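Local coordinates for protein probable FAD-dependent oxidoreductase PA4991 (Pseudomonas aeruginosa PAO1, PDB 5EZ7) that probably acts as an FAD-dependent oxidoreductase of the DAO family, binding one FAD per subunit, although its physiological substrate is unknown, at residues A223-A236 with A308-Q322. Numbering follows the deposited sequence.
Sequences AMQRRPLHMVMVKA and AQWATLRVDRAEPAQ. With FAD (flavin-adenine dinucleotide), chain B.
Met224 to Lys235 pair residue for residue with Gln309 to Pro320 as two long antiparallel strands, an example of the long two-stranded ribbon that, as in other DAO-family enzymes, probably runs from the FAD-binding part into the large mixed sheet. Strand 309-320 forms an edge of the mixed sheet within the chain, while strand 267-272 flanks 224-236 on its other side. Main-chain bonds recur at alternate pairs, from Gln225 with Glu319 to Lys235 with Gln309; Pro228, which lacks an N-H, falls at a non-hydrogen-bonded pair and leaves the pattern intact.

At the dimethylbenzene edge of the flavin, four residues of the ribbon line the cofactor pocket. Leu229 CD1 and Met231 CG each approach the flavin methyl C7M at 3.6 Å, whereas Val315 CG1 and Arg317 CG lie against C8M. The guanidinium of Arg317 is held between Leu229 CG on one face and the guanidinium of Arg227 on the other, the latter stacked at 24° between planes. Carboxylates probably offset the proximity of like charges: Arg227 NH2 forms a salt bridge to Glu319 OE2 (2.6 Å), and Arg317 NH2 forms one to Glu277. Arg317 bends at chi3 (-72°), bringing NE back to Arg227 O (3.0 Å); its own backbone N reaches that oxygen from the opposite face of the carbonyl plane, so that one carbonyl oxygen is gripped by both the main chain and the side chain of Arg317.

The other sheet face repeats the theme of flat groups. Arg314 stacks on the His230 ring, and a water links Arg314 NE to Leu229 O. His230 ND1 is engaged by Gly280 O, and its NE2 meets Thr312 OG1 at the ring edge (2.8 Å). Farther along, Val234 CG1 sits over the six-membered ring of Trp310, 3.7 Å from its centroid and 5° off the normal, while CG2 presses on CZ3 of the same indole.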
# COMPACT_ATOMS: atom_id res chain seq x y z
N ALA A 223 15.42 -7.80 -10.51
CA ALA A 223 15.07 -6.69 -11.40
C ALA A 223 13.65 -6.25 -11.10
O ALA A 223 12.85 -7.03 -10.62
CB ALA A 223 15.22 -7.09 -12.86
N MET A 224 13.36 -4.99 -11.41
CA MET A 224 12.11 -4.36 -11.07
C MET A 224 11.45 -3.90 -12.34
O MET A 224 12.17 -3.54 -13.29
CB MET A 224 12.39 -3.13 -10.21
CG MET A 224 11.14 -2.57 -9.53
SD MET A 224 11.59 -1.19 -8.46
CE MET A 224 11.80 0.09 -9.71
N GLN A 225 10.11 -3.88 -12.36
CA GLN A 225 9.36 -3.22 -13.44
C GLN A 225 8.48 -2.13 -12.84
O GLN A 225 8.18 -2.14 -11.66
CB GLN A 225 8.52 -4.20 -14.29
CG GLN A 225 7.41 -4.93 -13.51
CD GLN A 225 6.51 -5.81 -14.38
OE1 GLN A 225 6.72 -5.91 -15.55
NE2 GLN A 225 5.48 -6.41 -13.80
N ARG A 226 8.06 -1.20 -13.69
CA ARG A 226 7.23 -0.06 -13.33
C ARG A 226 6.01 -0.09 -14.24
O ARG A 226 6.16 -0.06 -15.44
CB ARG A 226 8.02 1.23 -13.53
CG ARG A 226 9.06 1.55 -12.45
CD ARG A 226 9.71 2.91 -12.67
NE ARG A 226 11.13 2.83 -12.40
CZ ARG A 226 11.80 3.42 -11.41
NH1 ARG A 226 11.19 4.21 -10.56
NH2 ARG A 226 13.11 3.20 -11.28
N ARG A 227 4.82 -0.23 -13.69
CA ARG A 227 3.63 -0.29 -14.52
C ARG A 227 2.78 0.90 -14.16
O ARG A 227 2.16 0.92 -13.09
CB ARG A 227 2.87 -1.56 -14.31
CG ARG A 227 3.60 -2.74 -14.93
CD ARG A 227 3.12 -4.04 -14.32
NE ARG A 227 1.72 -4.29 -14.66
CZ ARG A 227 0.73 -4.59 -13.82
NH1 ARG A 227 -0.50 -4.77 -14.31
NH2 ARG A 227 0.92 -4.72 -12.53
N PRO A 228 2.78 1.91 -15.04
CA PRO A 228 2.09 3.14 -14.65
C PRO A 228 0.54 3.00 -14.58
O PRO A 228 -0.04 2.09 -15.17
CB PRO A 228 2.55 4.12 -15.73
CG PRO A 228 2.70 3.25 -16.95
CD PRO A 228 3.20 1.93 -16.45
N LEU A 229 -0.07 3.86 -13.79
CA LEU A 229 -1.52 4.05 -13.75
C LEU A 229 -1.82 5.53 -13.98
O LEU A 229 -1.00 6.38 -13.63
CB LEU A 229 -2.06 3.63 -12.37
CG LEU A 229 -2.20 2.11 -12.16
CD1 LEU A 229 -2.45 1.84 -10.71
CD2 LEU A 229 -3.32 1.49 -12.98
N HIS A 230 -2.97 5.84 -14.58
CA HIS A 230 -3.53 7.23 -14.67
C HIS A 230 -4.88 7.30 -13.94
O HIS A 230 -5.94 7.14 -14.55
CB HIS A 230 -3.73 7.64 -16.12
CG HIS A 230 -3.83 9.12 -16.34
ND1 HIS A 230 -3.94 9.67 -17.59
CD2 HIS A 230 -3.80 10.16 -15.48
CE1 HIS A 230 -3.96 10.99 -17.51
NE2 HIS A 230 -3.87 11.31 -16.23
N MET A 231 -4.81 7.53 -12.64
CA MET A 231 -5.98 7.56 -11.79
C MET A 231 -6.68 8.90 -11.93
O MET A 231 -6.02 9.90 -12.18
CB MET A 231 -5.57 7.40 -10.32
CG MET A 231 -4.79 6.13 -9.97
SD MET A 231 -5.66 4.59 -10.27
CE MET A 231 -6.83 4.69 -8.90
N VAL A 232 -8.01 8.92 -11.73
CA VAL A 232 -8.83 10.11 -11.85
C VAL A 232 -9.47 10.38 -10.51
O VAL A 232 -9.87 9.47 -9.82
CB VAL A 232 -9.92 9.94 -12.94
CG1 VAL A 232 -10.71 11.24 -13.11
CG2 VAL A 232 -9.28 9.60 -14.26
N MET A 233 -9.56 11.65 -10.12
CA MET A 233 -10.23 12.04 -8.87
C MET A 233 -11.35 13.04 -9.23
O MET A 233 -11.10 13.99 -9.98
CB MET A 233 -9.25 12.71 -7.89
CG MET A 233 -8.17 11.81 -7.32
SD MET A 233 -6.89 12.66 -6.33
CE MET A 233 -5.96 13.48 -7.58
N VAL A 234 -12.56 12.82 -8.68
CA VAL A 234 -13.66 13.79 -8.77
C VAL A 234 -14.03 14.24 -7.37
O VAL A 234 -14.28 13.41 -6.50
CB VAL A 234 -14.96 13.19 -9.34
CG1 VAL A 234 -15.86 14.29 -9.85
CG2 VAL A 234 -14.65 12.21 -10.42
N LYS A 235 -14.12 15.55 -7.18
CA LYS A 235 -14.53 16.13 -5.91
C LYS A 235 -15.84 16.96 -6.02
O LYS A 235 -15.95 17.86 -6.81
CB LYS A 235 -13.39 17.01 -5.38
CG LYS A 235 -13.74 17.63 -4.03
CD LYS A 235 -12.52 18.20 -3.30
CE LYS A 235 -13.03 18.86 -2.01
NZ LYS A 235 -12.02 19.66 -1.28
N ALA A 236 -16.82 16.65 -5.19
CA ALA A 236 -18.06 17.37 -5.17
C ALA A 236 -18.79 17.16 -3.86
O ALA A 236 -18.56 16.21 -3.15
CB ALA A 236 -18.92 16.89 -6.32
N ALA A 308 -18.46 19.69 -9.95
CA ALA A 308 -17.38 18.89 -9.44
C ALA A 308 -16.06 19.47 -9.86
O ALA A 308 -15.94 20.10 -10.91
CB ALA A 308 -17.51 17.48 -9.93
N GLN A 309 -15.04 19.25 -9.04
CA GLN A 309 -13.68 19.48 -9.50
C GLN A 309 -13.07 18.14 -9.90
O GLN A 309 -13.42 17.11 -9.32
CB GLN A 309 -12.83 20.10 -8.42
CG GLN A 309 -13.29 21.47 -7.94
CD GLN A 309 -12.49 21.81 -6.72
OE1 GLN A 309 -12.88 21.47 -5.61
NE2 GLN A 309 -11.29 22.32 -6.92
N TRP A 310 -12.14 18.19 -10.86
CA TRP A 310 -11.55 17.04 -11.51
C TRP A 310 -10.05 17.18 -11.56
O TRP A 310 -9.52 18.23 -11.91
CB TRP A 310 -12.01 16.95 -12.96
CG TRP A 310 -13.47 16.80 -13.12
CD1 TRP A 310 -14.40 17.82 -13.16
CD2 TRP A 310 -14.19 15.58 -13.30
NE1 TRP A 310 -15.65 17.29 -13.35
CE2 TRP A 310 -15.55 15.92 -13.43
CE3 TRP A 310 -13.82 14.23 -13.37
CZ2 TRP A 310 -16.54 14.96 -13.60
CZ3 TRP A 310 -14.80 13.28 -13.54
CH2 TRP A 310 -16.15 13.65 -13.66
N ALA A 311 -9.36 16.10 -11.24
CA ALA A 311 -7.91 16.03 -11.38
C ALA A 311 -7.50 14.60 -11.74
O ALA A 311 -8.30 13.68 -11.65
CB ALA A 311 -7.27 16.45 -10.06
N THR A 312 -6.27 14.41 -12.16
CA THR A 312 -5.76 13.07 -12.37
C THR A 312 -4.42 12.92 -11.68
O THR A 312 -3.81 13.90 -11.24
CB THR A 312 -5.63 12.72 -13.84
OG1 THR A 312 -4.42 13.27 -14.36
CG2 THR A 312 -6.86 13.21 -14.62
N LEU A 313 -4.00 11.66 -11.56
CA LEU A 313 -2.78 11.33 -10.89
C LEU A 313 -2.06 10.21 -11.63
O LEU A 313 -2.65 9.15 -11.87
CB LEU A 313 -3.16 10.87 -9.51
CG LEU A 313 -2.03 10.38 -8.62
CD1 LEU A 313 -1.17 11.56 -8.19
CD2 LEU A 313 -2.64 9.70 -7.43
N ARG A 314 -0.79 10.45 -11.99
CA ARG A 314 0.07 9.46 -12.64
C ARG A 314 0.94 8.86 -11.56
O ARG A 314 1.51 9.60 -10.76
CB ARG A 314 0.91 10.11 -13.73
CG ARG A 314 0.12 11.10 -14.58
CD ARG A 314 0.82 11.51 -15.88
NE ARG A 314 0.51 10.47 -16.81
CZ ARG A 314 -0.23 10.53 -17.92
NH1 ARG A 314 -0.71 11.65 -18.41
NH2 ARG A 314 -0.43 9.39 -18.58
N VAL A 315 1.00 7.54 -11.48
CA VAL A 315 1.87 6.87 -10.52
C VAL A 315 2.23 5.50 -11.03
O VAL A 315 1.42 4.81 -11.66
CB VAL A 315 1.25 6.80 -9.10
CG1 VAL A 315 -0.12 6.17 -9.11
CG2 VAL A 315 2.13 6.05 -8.11
N ASP A 316 3.48 5.13 -10.80
CA ASP A 316 4.03 3.81 -11.19
C ASP A 316 3.80 2.78 -10.09
O ASP A 316 4.02 3.08 -8.91
CB ASP A 316 5.52 3.91 -11.39
CG ASP A 316 5.90 4.66 -12.63
OD1 ASP A 316 5.07 4.73 -13.57
OD2 ASP A 316 7.07 5.14 -12.66
N ARG A 317 3.34 1.59 -10.46
CA ARG A 317 3.38 0.44 -9.56
C ARG A 317 4.79 -0.12 -9.65
O ARG A 317 5.30 -0.28 -10.74
CB ARG A 317 2.35 -0.61 -9.94
CG ARG A 317 0.93 -0.16 -9.66
CD ARG A 317 -0.07 -1.00 -10.44
NE ARG A 317 -0.00 -0.67 -11.85
CZ ARG A 317 -0.85 -1.10 -12.79
NH1 ARG A 317 -0.68 -0.74 -14.06
NH2 ARG A 317 -1.88 -1.89 -12.46
N ALA A 318 5.38 -0.43 -8.50
CA ALA A 318 6.72 -0.99 -8.38
C ALA A 318 6.61 -2.46 -8.04
O ALA A 318 6.12 -2.81 -6.98
CB ALA A 318 7.50 -0.25 -7.32
N GLU A 319 7.06 -3.31 -8.96
CA GLU A 319 6.89 -4.75 -8.86
C GLU A 319 8.16 -5.51 -9.26
O GLU A 319 9.00 -4.98 -10.01
CB GLU A 319 5.76 -5.21 -9.79
CG GLU A 319 4.41 -4.69 -9.40
CD GLU A 319 3.36 -4.94 -10.45
OE1 GLU A 319 3.72 -5.56 -11.47
OE2 GLU A 319 2.19 -4.51 -10.27
N PRO A 320 8.27 -6.77 -8.81
CA PRO A 320 9.31 -7.61 -9.38
C PRO A 320 9.12 -7.79 -10.88
O PRO A 320 7.98 -7.92 -11.36
CB PRO A 320 9.13 -8.94 -8.66
CG PRO A 320 7.68 -8.96 -8.28
CD PRO A 320 7.37 -7.53 -7.93
N ALA A 321 10.23 -7.75 -11.61
CA ALA A 321 10.18 -8.05 -13.05
C ALA A 321 9.73 -9.48 -13.23
O ALA A 321 10.04 -10.35 -12.39
CB ALA A 321 11.54 -7.86 -13.69
N GLN A 322 9.05 -9.75 -14.33
CA GLN A 322 8.65 -11.10 -14.71
C GLN A 322 9.83 -12.04 -14.91
O GLN A 322 9.65 -13.25 -14.94
CB GLN A 322 7.82 -11.13 -16.00
CG GLN A 322 6.54 -10.26 -16.00
CD GLN A 322 5.59 -10.50 -14.81
OE1 GLN A 322 5.38 -11.61 -14.35
NE2 GLN A 322 4.99 -9.45 -14.35
PA FAD B . 5.62 2.20 -1.22
O1A FAD B . 4.30 2.53 -0.61
O2A FAD B . 6.02 2.76 -2.55
O5B FAD B . 6.72 2.57 -0.13
C5B FAD B . 8.10 2.62 -0.43
C4B FAD B . 8.69 3.62 0.54
O4B FAD B . 10.13 3.58 0.44
C3B FAD B . 8.22 5.04 0.25
O3B FAD B . 7.62 5.63 1.40
C2B FAD B . 9.50 5.75 -0.17
O2B FAD B . 9.56 7.13 0.19
C1B FAD B . 10.58 4.92 0.51
N9A FAD B . 11.88 4.99 -0.17
C8A FAD B . 12.10 4.94 -1.49
N7A FAD B . 13.42 5.05 -1.74
C5A FAD B . 14.06 5.17 -0.57
C6A FAD B . 15.46 5.33 -0.15
N6A FAD B . 16.41 5.36 -1.09
N1A FAD B . 15.73 5.42 1.16
C2A FAD B . 14.75 5.38 2.08
N3A FAD B . 13.44 5.24 1.77
C4A FAD B . 13.05 5.13 0.48
N1 FAD B . -3.18 -2.72 -3.50
C2 FAD B . -4.27 -3.26 -2.91
O2 FAD B . -4.13 -4.31 -2.24
N3 FAD B . -5.49 -2.70 -3.00
C4 FAD B . -5.72 -1.59 -3.69
O4 FAD B . -6.86 -1.09 -3.76
C4X FAD B . -4.59 -0.95 -4.37
N5 FAD B . -4.76 0.18 -5.09
C5X FAD B . -3.71 0.77 -5.70
C6 FAD B . -3.92 1.94 -6.42
C7 FAD B . -2.88 2.58 -7.05
C7M FAD B . -3.13 3.85 -7.81
C8 FAD B . -1.51 2.02 -6.94
C8M FAD B . -0.32 2.68 -7.61
C9 FAD B . -1.30 0.85 -6.24
C9A FAD B . -2.35 0.19 -5.60
N10 FAD B . -2.16 -1.01 -4.86
C10 FAD B . -3.27 -1.59 -4.22
C1' FAD B . -0.85 -1.62 -4.70
C2' FAD B . -0.20 -1.01 -3.47
O2' FAD B . -0.37 0.41 -3.43
C3' FAD B . 1.28 -1.38 -3.40
O3' FAD B . 1.42 -2.78 -3.70
C4' FAD B . 1.85 -1.09 -2.02
O4' FAD B . 1.32 0.11 -1.46
C5' FAD B . 3.36 -0.97 -2.05
O5' FAD B . 3.85 -0.86 -0.71
P FAD B . 5.41 -0.60 -0.48
O1P FAD B . 5.62 -0.23 0.96
O2P FAD B . 6.12 -1.78 -1.06
O3P FAD B . 5.73 0.61 -1.48
O HOH W 1 0.19 7.59 -15.97